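PDB 3WKY: prophenoloxidase b from Marsupenaeus japonicus, which is a copper-containing proenzyme whose active form probably hydroxylates monophenols and oxidises o-diphenols at a dinuclear type 3 copper centre. Local coordinates for residues 505-510 and 588-593; 428-433 and 656-661. All coordinates share one frame; numbering follows the deposited sequence.

Contact 1. Residues 505-510 and 588-593; sequences IFLAPK and MNFHFF
An antiparallel beta ladder of the immunoglobulin-like domain joins residues 505-510 to 588-593, with Phe506-Phe593 and Ala508-His591 as hydrogen-bonded pairs and Leu507-Phe592 as the non-hydrogen-bonded pair between them. Each bonded pair is closed by two backbone bonds; the shortest, from His591 N to Ala508 O, measures 2.7 Å. Pro509 lies opposite Phe590 in a non-hydrogen-bonded pair, a position where its lack of an N-H costs this ladder nothing, and Lys510 N then reaches Asn589 O at 3.1 Å. On the face carrying Leu507 and Phe592, the CG2 methyl of Ile505 sits over one face of the Phe592 ring, 3.9 Å from the centroid, in a CH-pi contact. Leu507, its CG anti to the backbone N (chi1 -171°), brings CD1 to within 3.7 Å of Phe590 CB. The Phe590 ring meets the proline obliquely, CE2 lying 4.0 Å from Pro509 CG. At the end of the ladder the extended Lys510 chain lies nearly perpendicular to the side chain of His591: CB lies over one face of the imidazole, and Lys510 CG is 3.7 Å from His591 NE2. In the ring plane, a water links His591 NE2, 2.8 Å away, to the carbonyl oxygen of Lys510. Were His591 an alanine, this water would probably lose its ring partner and the aliphatic part of Lys510 the surface it lies on. Lys510 NZ, at the far end of the chain, forms a salt bridge with Glu659. Strand 528-534 flanks the pair beyond 501-509 and strand 655-664 beyond 588-598, while Phe506, Met588 and Phe590 pack on helix 218-239, which carries His226 of the copper pocket.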
loop_
_atom_site.group_PDB
_atom_site.type_symbol
_atom_site.label_atom_id
_atom_site.label_comp_id
_atom_site.label_asym_id
_atom_site.label_seq_id
_atom_site.Cartn_x
_atom_site.Cartn_y
_atom_site.Cartn_z
ATOM N N ILE A 505 -23.903 -20.443 39.210
ATOM C CA ILE A 505 -22.725 -19.763 39.727
ATOM C C ILE A 505 -21.740 -19.509 38.587
ATOM O O ILE A 505 -21.399 -20.440 37.864
ATOM C CB ILE A 505 -22.059 -20.613 40.805
ATOM C CG1 ILE A 505 -23.089 -20.866 41.924
ATOM C CG2 ILE A 505 -20.818 -19.927 41.334
ATOM C CD1 ILE A 505 -22.519 -21.377 43.221
ATOM N N PHE A 506 -21.311 -18.255 38.421
ATOM C CA PHE A 506 -20.434 -17.883 37.290
ATOM C C PHE A 506 -19.258 -17.044 37.777
ATOM O O PHE A 506 -19.353 -16.367 38.804
ATOM C CB PHE A 506 -21.224 -17.108 36.219
ATOM C CG PHE A 506 -22.223 -17.950 35.473
ATOM C CD1 PHE A 506 -23.502 -18.147 35.972
ATOM C CD2 PHE A 506 -21.879 -18.555 34.269
ATOM C CE1 PHE A 506 -24.422 -18.937 35.282
ATOM C CE2 PHE A 506 -22.794 -19.338 33.577
ATOM C CZ PHE A 506 -24.067 -19.523 34.080
ATOM N N LEU A 507 -18.153 -17.078 37.026
ATOM C CA LEU A 507 -16.915 -16.415 37.416
ATOM C C LEU A 507 -16.507 -15.458 36.295
ATOM O O LEU A 507 -16.721 -15.769 35.120
ATOM C CB LEU A 507 -15.795 -17.455 37.588
ATOM C CG LEU A 507 -14.454 -17.023 38.199
ATOM C CD1 LEU A 507 -14.566 -16.904 39.723
ATOM C CD2 LEU A 507 -13.341 -17.998 37.826
ATOM N N ALA A 508 -15.941 -14.306 36.658
ATOM C CA ALA A 508 -15.336 -13.387 35.680
ATOM C C ALA A 508 -14.312 -12.510 36.384
ATOM O O ALA A 508 -14.452 -12.227 37.568
ATOM C CB ALA A 508 -16.404 -12.520 35.016
ATOM N N PRO A 509 -13.273 -12.068 35.662
ATOM C CA PRO A 509 -12.351 -11.133 36.321
ATOM C C PRO A 509 -13.058 -9.822 36.655
ATOM O O PRO A 509 -14.007 -9.426 35.961
ATOM C CB PRO A 509 -11.278 -10.871 35.245
ATOM C CG PRO A 509 -11.411 -12.013 34.279
ATOM C CD PRO A 509 -12.868 -12.379 34.276
ATOM N N LYS A 510 -12.611 -9.153 37.709
ATOM C CA LYS A 510 -13.203 -7.880 38.083
ATOM C C LYS A 510 -12.657 -6.727 37.230
ATOM O O LYS A 510 -13.398 -5.800 36.870
ATOM C CB LYS A 510 -12.975 -7.611 39.580
ATOM C CG LYS A 510 -13.644 -6.344 40.088
ATOM C CD LYS A 510 -13.676 -6.310 41.619
ATOM C CE LYS A 510 -14.408 -5.068 42.133
ATOM N NZ LYS A 510 -14.453 -5.041 43.625
ATOM N N MET A 588 -5.218 -12.367 41.996
ATOM C CA MET A 588 -6.066 -11.711 41.010
ATOM C C MET A 588 -7.527 -11.820 41.429
ATOM O O MET A 588 -7.993 -12.891 41.831
ATOM C CB MET A 588 -5.825 -12.356 39.639
ATOM C CG MET A 588 -6.733 -11.899 38.525
ATOM S SD MET A 588 -6.182 -12.781 37.035
ATOM C CE MET A 588 -7.429 -12.244 35.865
ATOM N N ASN A 589 -8.261 -10.715 41.329
ATOM C CA ASN A 589 -9.624 -10.664 41.852
ATOM C C ASN A 589 -10.698 -11.033 40.830
ATOM O O ASN A 589 -10.700 -10.523 39.712
ATOM C CB ASN A 589 -9.909 -9.278 42.432
ATOM C CG ASN A 589 -8.875 -8.861 43.458
ATOM O OD1 ASN A 589 -8.243 -7.811 43.332
ATOM N ND2 ASN A 589 -8.687 -9.688 44.474
ATOM N N PHE A 590 -11.616 -11.914 41.231
ATOM C CA PHE A 590 -12.704 -12.379 40.371
ATOM C C PHE A 590 -14.066 -12.188 41.015
ATOM O O PHE A 590 -14.225 -12.371 42.231
ATOM C CB PHE A 590 -12.552 -13.869 40.048
ATOM C CG PHE A 590 -11.399 -14.191 39.140
ATOM C CD1 PHE A 590 -10.103 -14.237 39.631
ATOM C CD2 PHE A 590 -11.622 -14.503 37.800
ATOM C CE1 PHE A 590 -9.036 -14.551 38.801
ATOM C CE2 PHE A 590 -10.558 -14.820 36.953
ATOM C CZ PHE A 590 -9.259 -14.843 37.461
ATOM N N HIS A 591 -15.056 -11.838 40.193
ATOM C CA HIS A 591 -16.446 -11.891 40.619
ATOM C C HIS A 591 -16.881 -13.348 40.701
ATOM O O HIS A 591 -16.525 -14.154 39.843
ATOM C CB HIS A 591 -17.357 -11.200 39.607
ATOM C CG HIS A 591 -17.167 -9.719 39.504
ATOM N ND1 HIS A 591 -17.332 -8.865 40.575
ATOM C CD2 HIS A 591 -16.878 -8.933 38.438
ATOM C CE1 HIS A 591 -17.125 -7.622 40.179
ATOM N NE2 HIS A 591 -16.850 -7.634 38.886
ATOM N N PHE A 592 -17.695 -13.666 41.708
ATOM C CA PHE A 592 -18.246 -15.008 41.901
ATOM C C PHE A 592 -19.749 -14.768 42.054
ATOM O O PHE A 592 -20.248 -14.479 43.147
ATOM C CB PHE A 592 -17.615 -15.608 43.164
ATOM C CG PHE A 592 -17.868 -17.085 43.383
ATOM C CD1 PHE A 592 -18.974 -17.512 44.123
ATOM C CD2 PHE A 592 -16.944 -18.037 42.963
ATOM C CE1 PHE A 592 -19.190 -18.873 44.372
ATOM C CE2 PHE A 592 -17.148 -19.394 43.210
ATOM C CZ PHE A 592 -18.275 -19.809 43.922
ATOM N N PHE A 593 -20.464 -14.834 40.936
ATOM C CA PHE A 593 -21.890 -14.505 40.885
ATOM C C PHE A 593 -22.712 -15.730 41.265
ATOM O O PHE A 593 -22.459 -16.829 40.760
ATOM C CB PHE A 593 -22.252 -14.055 39.457
ATOM C CG PHE A 593 -23.752 -13.949 39.175
ATOM C CD1 PHE A 593 -24.500 -15.075 38.807
ATOM C CD2 PHE A 593 -24.384 -12.720 39.202
ATOM C CE1 PHE A 593 -25.856 -14.975 38.520
ATOM C CE2 PHE A 593 -25.746 -12.604 38.917
ATOM C CZ PHE A 593 -26.482 -13.736 38.568
HETATM O O HOH W 1 -16.070 -5.488 37.313
#

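Contact 2. Residues 428-433 and 656-661; sequences VTVQEE and MLQEVT
Asn444 OD1 ties Val430 to Gln658 from outside both segments, accepting a hydrogen bond from Val430 N and a weak one from Gln658 NE2. The glutamine, described here in one of two conformers, bends at chi2 (90°), which turns its amide toward 428-433. Its OE1 comes 3.4 Å from Val428 O, but two acceptors cannot hydrogen-bond to each other, and the direct contact is mainly apolar packing. Val428 points its side chain at the opposing strand and divides it between two partners. CG1, anti to the backbone N (chi1 -178°), lies 3.6 Å from Gln658 CG, whereas CG2 meets Met656 SD at 4.0 Å as the two side chains run antiparallel alongside one another. Further along, the side chains of Val430 and Val660 lie nearly perpendicular, CG2 of Val430 standing 3.9 Å from CG1 of Val660. Strand segments 428-432 and 656-661 run in nearly the same direction, 22° apart, their axes approaching to 7.6 Å. Val428 and Val430 also touch Ile489 and Tyr487 of strand 485-493. Such aligned strands of separate sheets, meeting through interleaved side chains, are characteristic of a beta sandwich, here that of the immunoglobulin-like domain.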
loop_
_atom_site.group_PDB
_atom_site.type_symbol
_atom_site.label_atom_id
_atom_site.label_comp_id
_atom_site.label_asym_id
_atom_site.label_seq_id
_atom_site.Cartn_x
_atom_site.Cartn_y
_atom_site.Cartn_z
ATOM N N VAL A 428 -22.243 -16.141 50.901
ATOM C CA VAL A 428 -21.450 -17.001 50.043
ATOM C C VAL A 428 -20.061 -17.039 50.644
ATOM O O VAL A 428 -19.526 -15.998 51.033
ATOM C CB VAL A 428 -21.321 -16.434 48.605
ATOM C CG1 VAL A 428 -20.531 -17.393 47.740
ATOM C CG2 VAL A 428 -22.683 -16.164 47.974
ATOM N N THR A 429 -19.485 -18.229 50.769
ATOM C CA THR A 429 -18.101 -18.361 51.204
ATOM C C THR A 429 -17.419 -19.468 50.412
ATOM O O THR A 429 -18.044 -20.473 50.080
ATOM C CB THR A 429 -17.988 -18.654 52.719
ATOM O OG1 THR A 429 -16.607 -18.769 53.081
ATOM C CG2 THR A 429 -18.695 -19.943 53.070
ATOM N N VAL A 430 -16.140 -19.270 50.115
ATOM C CA VAL A 430 -15.367 -20.231 49.355
ATOM C C VAL A 430 -14.159 -20.621 50.196
ATOM O O VAL A 430 -13.515 -19.756 50.804
ATOM C CB VAL A 430 -14.927 -19.617 48.001
ATOM C CG1 VAL A 430 -13.937 -20.519 47.288
ATOM C CG2 VAL A 430 -16.146 -19.366 47.123
ATOM N N GLN A 431 -13.852 -21.914 50.244
ATOM C CA GLN A 431 -12.743 -22.377 51.072
ATOM C C GLN A 431 -11.925 -23.474 50.409
ATOM O O GLN A 431 -12.428 -24.567 50.106
ATOM C CB GLN A 431 -13.235 -22.845 52.452
ATOM C CG GLN A 431 -12.122 -23.415 53.341
ATOM C CD GLN A 431 -11.085 -22.377 53.730
ATOM O OE1 GLN A 431 -11.423 -21.302 54.230
ATOM N NE2 GLN A 431 -9.812 -22.688 53.492
ATOM N N GLU A 432 -10.653 -23.180 50.204
ATOM C CA GLU A 432 -9.736 -24.144 49.637
ATOM C C GLU A 432 -9.514 -25.255 50.649
ATOM O O GLU A 432 -9.371 -24.999 51.846
ATOM C CB GLU A 432 -8.412 -23.465 49.311
ATOM C CG GLU A 432 -7.465 -24.322 48.506
ATOM C CD GLU A 432 -6.327 -23.518 47.921
ATOM O OE1 GLU A 432 -5.465 -23.048 48.698
ATOM O OE2 GLU A 432 -6.301 -23.369 46.676
ATOM N N GLU A 433 -9.498 -26.487 50.160
ATOM C CA GLU A 433 -9.290 -27.651 51.012
ATOM C C GLU A 433 -7.815 -27.784 51.389
ATOM O O GLU A 433 -6.949 -27.141 50.790
ATOM C CB GLU A 433 -9.764 -28.922 50.300
ATOM C CG GLU A 433 -10.749 -29.778 51.102
ATOM C CD GLU A 433 -12.083 -29.087 51.351
ATOM O OE1 GLU A 433 -13.067 -29.397 50.644
ATOM O OE2 GLU A 433 -12.157 -28.238 52.262
ATOM N N MET A 656 -26.602 -12.869 44.542
ATOM C CA MET A 656 -25.555 -12.278 45.375
ATOM C C MET A 656 -24.225 -12.264 44.631
ATOM O O MET A 656 -23.895 -13.211 43.916
ATOM C CB MET A 656 -25.413 -13.027 46.708
ATOM C CG MET A 656 -24.273 -12.524 47.596
ATOM S SD MET A 656 -24.538 -12.917 49.357
ATOM C CE MET A 656 -25.888 -11.799 49.755
ATOM N N LEU A 657 -23.469 -11.184 44.797
ATOM C CA LEU A 657 -22.163 -11.072 44.150
ATOM C C LEU A 657 -21.039 -11.234 45.162
ATOM O O LEU A 657 -20.800 -10.361 45.997
ATOM C CB LEU A 657 -22.029 -9.729 43.435
ATOM C CG LEU A 657 -20.733 -9.537 42.647
ATOM C CD1 LEU A 657 -20.723 -10.476 41.436
ATOM C CD2 LEU A 657 -20.553 -8.072 42.228
ATOM N N GLN A 658 -20.359 -12.369 45.088
ATOM C CA GLN A 658 -19.232 -12.661 45.959
ATOM C C GLN A 658 -17.939 -12.351 45.184
ATOM O O GLN A 658 -17.981 -12.038 43.987
ATOM C CB GLN A 658 -19.356 -14.122 46.463
ATOM C CG GLN A 658 -18.084 -14.916 46.773
ATOM C CD GLN A 658 -17.583 -14.793 48.196
ATOM O OE1 GLN A 658 -17.936 -13.864 48.926
ATOM N NE2 GLN A 658 -16.736 -15.742 48.598
ATOM N N GLU A 659 -16.806 -12.426 45.867
ATOM C CA GLU A 659 -15.526 -12.117 45.266
ATOM C C GLU A 659 -14.496 -13.115 45.784
ATOM O O GLU A 659 -14.484 -13.433 46.977
ATOM C CB GLU A 659 -15.147 -10.697 45.678
ATOM C CG GLU A 659 -14.221 -9.987 44.750
ATOM C CD GLU A 659 -14.100 -8.500 45.077
ATOM O OE1 GLU A 659 -13.188 -8.134 45.847
ATOM O OE2 GLU A 659 -14.916 -7.700 44.561
ATOM N N VAL A 660 -13.653 -13.640 44.899
ATOM C CA VAL A 660 -12.550 -14.496 45.330
ATOM C C VAL A 660 -11.237 -13.983 44.763
ATOM O O VAL A 660 -11.229 -13.225 43.784
ATOM C CB VAL A 660 -12.748 -15.982 44.929
ATOM C CG1 VAL A 660 -14.076 -16.504 45.466
ATOM C CG2 VAL A 660 -12.659 -16.166 43.417
ATOM N N THR A 661 -10.136 -14.372 45.399
ATOM C CA THR A 661 -8.805 -14.058 44.899
ATOM C C THR A 661 -8.184 -15.355 44.409
ATOM O O THR A 661 -8.338 -16.400 45.047
ATOM C CB THR A 661 -7.935 -13.431 46.010
ATOM O OG1 THR A 661 -8.537 -12.203 46.438
ATOM C CG2 THR A 661 -6.519 -13.151 45.520
#

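The centres of the two contacts lie about 9 Å apart within the immunoglobulin-like domain, and contact 1 is nested along the chain inside the loop closed by contact 2. Strands 588-598 and 655-664 are neighbours in the mixed sheet, where Phe592 N and Gln658 O probably form a hydrogen bond of 2.8 Å; a second tie is the 2.9 Å between Lys510 NZ and Glu659 OE2. Contact 1 thus works within this sheet, while contact 2 joins it to the three-stranded sheet that begins with strand 424-432. Together they tie strand 424-432 to the later strand 655-664, with the strands of contact 1 between them in sequence, and helix 218-239 packs against side chains of contact 1.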